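Local coordinates for DegV family protein (Eubacterium eligens, PDB 3FDJ) that is of unknown function but, as a member of the DegV family, probably binds a fatty acid or similar lipid between its two domains, at residues A[89-92]-A[93-97]; A[147-150]-A[151-155]. All coordinates share one frame; numbering follows the deposited sequence.

Interaction 1 of 2, residues A[89-92]-A[93-97]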
# COMPACT_ATOMS: atom_id res chain seq x y z
N GLY A 89 -13.58 2.47 -0.45
CA GLY A 89 -14.30 2.83 -1.68
C GLY A 89 -13.44 3.29 -2.86
O GLY A 89 -13.96 3.69 -3.91
N THR A 90 -12.12 3.21 -2.73
CA THR A 90 -11.23 3.67 -3.78
C THR A 90 -11.39 2.95 -5.11
O THR A 90 -11.52 3.60 -6.16
CB THR A 90 -9.77 3.65 -3.33
OG1 THR A 90 -9.62 4.50 -2.19
CG2 THR A 90 -8.85 4.18 -4.43
N TYR A 91 -11.46 1.63 -5.05
CA TYR A 91 -11.70 0.82 -6.25
C TYR A 91 -12.99 1.26 -6.98
O TYR A 91 -12.99 1.47 -8.19
CB TYR A 91 -11.73 -0.67 -5.89
CG TYR A 91 -12.10 -1.57 -7.06
CD1 TYR A 91 -11.14 -1.94 -8.00
CD2 TYR A 91 -13.39 -2.02 -7.24
CE1 TYR A 91 -11.47 -2.76 -9.07
CE2 TYR A 91 -13.72 -2.84 -8.30
CZ TYR A 91 -12.76 -3.22 -9.21
OH TYR A 91 -13.09 -4.04 -10.26
N ASN A 92 -14.08 1.41 -6.25
CA ASN A 92 -15.32 1.85 -6.85
C ASN A 92 -15.18 3.24 -7.50
O ASN A 92 -15.74 3.46 -8.59
CB ASN A 92 -16.47 1.89 -5.85
CG ASN A 92 -16.94 0.53 -5.43
OD1 ASN A 92 -16.61 -0.50 -6.06
ND2 ASN A 92 -17.76 0.50 -4.35
N SER A 93 -14.46 4.16 -6.84
CA SER A 93 -14.28 5.51 -7.39
C SER A 93 -13.51 5.44 -8.71
O SER A 93 -13.81 6.18 -9.67
CB SER A 93 -13.61 6.48 -6.38
OG SER A 93 -12.25 6.19 -6.12
N ALA A 94 -12.51 4.56 -8.75
CA ALA A 94 -11.70 4.37 -9.96
C ALA A 94 -12.54 3.74 -11.10
O ALA A 94 -12.40 4.11 -12.26
CB ALA A 94 -10.46 3.51 -9.67
N MSE A 95 -13.39 2.78 -10.74
CA MSE A 95 -14.32 2.18 -11.73
C MSE A 95 -15.31 3.21 -12.26
O MSE A 95 -15.63 3.22 -13.46
CB MSE A 95 -15.04 0.97 -11.16
CG MSE A 95 -14.16 -0.21 -10.88
SE MSE A 95 -13.58 -1.02 -12.54
CE MSE A 95 -15.24 -1.78 -13.21
N ALA A 96 -15.80 4.08 -11.39
CA ALA A 96 -16.70 5.14 -11.80
C ALA A 96 -16.01 6.11 -12.77
O ALA A 96 -16.58 6.53 -13.79
CB ALA A 96 -17.27 5.88 -10.55
N ALA A 97 -14.77 6.46 -12.46
CA ALA A 97 -13.99 7.34 -13.33
C ALA A 97 -13.67 6.66 -14.68
O ALA A 97 -13.72 7.31 -15.73
CB ALA A 97 -12.69 7.78 -12.61

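Interaction 2 of 2, residues A[147-150]-A[151-155]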
# COMPACT_ATOMS: atom_id res chain seq x y z
N ASP A 147 -2.71 -10.48 -12.87
CA ASP A 147 -3.49 -11.18 -11.83
C ASP A 147 -2.87 -12.51 -11.39
O ASP A 147 -2.92 -12.87 -10.22
CB ASP A 147 -4.92 -11.37 -12.26
CG ASP A 147 -5.57 -10.07 -12.61
OD1 ASP A 147 -6.19 -9.45 -11.71
OD2 ASP A 147 -5.37 -9.61 -13.76
N ALA A 148 -2.23 -13.20 -12.32
CA ALA A 148 -1.51 -14.42 -11.99
C ALA A 148 -0.29 -14.12 -11.11
O ALA A 148 -0.02 -14.83 -10.13
CB ALA A 148 -1.08 -15.14 -13.27
N TYR A 149 0.45 -13.08 -11.49
CA TYR A 149 1.63 -12.60 -10.75
C TYR A 149 1.27 -12.23 -9.30
O TYR A 149 2.00 -12.58 -8.35
CB TYR A 149 2.26 -11.42 -11.49
CG TYR A 149 3.41 -10.79 -10.74
CD1 TYR A 149 4.69 -11.31 -10.86
CD2 TYR A 149 3.20 -9.73 -9.87
CE1 TYR A 149 5.76 -10.75 -10.13
CE2 TYR A 149 4.25 -9.15 -9.16
CZ TYR A 149 5.52 -9.66 -9.30
OH TYR A 149 6.58 -9.12 -8.60
N MSE A 150 0.13 -11.56 -9.13
CA MSE A 150 -0.34 -11.14 -7.81
C MSE A 150 -0.58 -12.29 -6.82
O MSE A 150 -0.44 -12.14 -5.60
CB MSE A 150 -1.61 -10.30 -7.97
CG MSE A 150 -1.30 -8.90 -8.44
SE MSE A 150 -2.91 -8.06 -9.18
CE MSE A 150 -4.04 -8.13 -7.64
N GLN A 151 -0.94 -13.44 -7.35
CA GLN A 151 -1.14 -14.61 -6.51
C GLN A 151 0.14 -15.03 -5.81
O GLN A 151 0.07 -15.70 -4.77
CB GLN A 151 -1.72 -15.76 -7.35
CG GLN A 151 -3.12 -15.46 -7.80
CD GLN A 151 -3.80 -16.62 -8.52
OE1 GLN A 151 -3.15 -17.54 -9.04
NE2 GLN A 151 -5.11 -16.55 -8.60
N LYS A 152 1.30 -14.66 -6.38
CA LYS A 152 2.62 -14.98 -5.84
C LYS A 152 3.23 -13.77 -5.14
O LYS A 152 4.46 -13.52 -5.24
CB LYS A 152 3.56 -15.48 -6.95
CG LYS A 152 3.05 -16.70 -7.68
CD LYS A 152 4.03 -17.16 -8.76
CE LYS A 152 3.64 -18.52 -9.30
NZ LYS A 152 3.65 -19.59 -8.23
N THR A 153 2.39 -13.00 -4.45
CA THR A 153 2.86 -11.87 -3.64
C THR A 153 2.11 -11.89 -2.29
O THR A 153 0.99 -12.38 -2.22
CB THR A 153 2.66 -10.48 -4.33
OG1 THR A 153 1.26 -10.20 -4.49
CG2 THR A 153 3.36 -10.42 -5.70
N ARG A 154 2.75 -11.37 -1.24
CA ARG A 154 2.18 -11.31 0.09
C ARG A 154 2.52 -10.00 0.75
O ARG A 154 3.47 -9.33 0.35
CB ARG A 154 2.73 -12.43 0.96
CG ARG A 154 2.30 -13.84 0.53
CD ARG A 154 0.80 -14.12 0.70
NE ARG A 154 0.35 -13.93 2.08
CZ ARG A 154 0.44 -14.80 3.07
NH1 ARG A 154 0.93 -16.02 2.88
NH2 ARG A 154 -0.02 -14.47 4.29
N LEU A 155 1.76 -9.67 1.78
CA LEU A 155 2.02 -8.50 2.60
C LEU A 155 1.97 -8.87 4.07
O LEU A 155 1.06 -9.57 4.51
CB LEU A 155 1.01 -7.39 2.32
CG LEU A 155 1.16 -6.13 3.17
CD1 LEU A 155 0.83 -4.89 2.32
CD2 LEU A 155 0.30 -6.17 4.41
O HOH W 1 -0.08 -17.55 -9.86
O HOH W 2 5.04 -12.62 -7.86
O HOH W 3 -1.58 -12.66 -2.78

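Interaction 1 of 2, residues A[89-92]-A[93-97]
Y91 and M95 meet one turn apart because the tyrosine CG stands anti to its backbone N (chi1 175°), while chi1 of M95, a selenomethionine, is -68° and sets its CG anti to the carbonyl carbon, alongside the ring. This is a Met-aromatic contact on the first turns of helix 90-102, the helix of a beta-alpha-beta unit between strands 77-82 and 109-114. The CG of M95 sits over one face of the Y91 ring, offset toward the rim, as a CH-pi contact 3.9 Å from the centroid; the bend at chi2 brings SE, more oblique to the ring, to 3.8 Å from Y91 OH. A long, flexible, polarisable chain suits this place, since it can follow a flat ring and still pack, like Y91, on V112. G89 is the N-cap residue, and its O accepts S93 N at 3.0 Å, the first of five i to i+4 backbone bonds. Small A94 fits the buried side, against W68, T82 and V112. S93 OG accepts from W68 NE1 of helix 65-72 and itself donates to T90 O, which so takes two donors, A94 N at 2.9 Å and S93 OG at 2.7 Å, the hydroxyl approaching at a C=O...O angle of 121°.

Interaction 2 of 2, residues A[147-150]-A[151-155]
The backbone leaves helix 139-150 through a type I beta turn from M150 to T153 and straightens at once into strand 153-159, a helix-to-strand connection entering the mixed sheet in which 153-159 lies between strands 184-190 and 271-276. Just before the turn closes, K152 N bonds Y149 O at 2.9 Å, coming from above the carbonyl plane; the turn's own bond, T153 N to M150 O, is weak, as is Q151 N to A148 O. Waters give the carbonyls at the helix end further donors: one donates to A148 O and Q151 OE1, another to M150 O and T153 O, and a third bridges Y149 O to K152 O. Q151 and K152 are long polar residues suited to this exposed bend. Q151 CG lies 3.6 Å from D147 O, and the extended chain beyond it carries OE1 to its water. T153 is the buried residue among those that touch across the contact, and its two branches divide the work. Its methyl CG2 touches the Y149 ring obliquely, 3.8 Å from CE2, the side chains crossing at about a right angle. The Y149 hydroxyl reaches E276, while the ring packs on I124 and Q128 of helix 120-134. With chi1 at 65°, T153 OG1, also bonded to Q121 NE2, points back to the helix end and donates to M150 O at 2.8 Å, with a C=O...O angle of 123°.

How the interactions relate
Both interactions are local, each within one continuous run of chain, yet they lie at opposite ends of helices: interaction 1 at the start of helix 90-102, interaction 2 where helix 139-150 gives way to a strand. Their centres are 22 Å apart and their nearest atoms about 9 Å, without touching. Interaction 1 is partly buried and lies on a helix packed against the sheet containing strands 77-82 and 109-114; interaction 2 is a surface contact leading into the other mixed sheet. Regular helical bonding and a selenium-aromatic contact dominate the first, whereas the second relies on turn bonds and bridging waters. Each nevertheless uses a hydroxyl three residues ahead to bond a backbone carbonyl, and each sets a tyrosine against a smaller or more flexible neighbour.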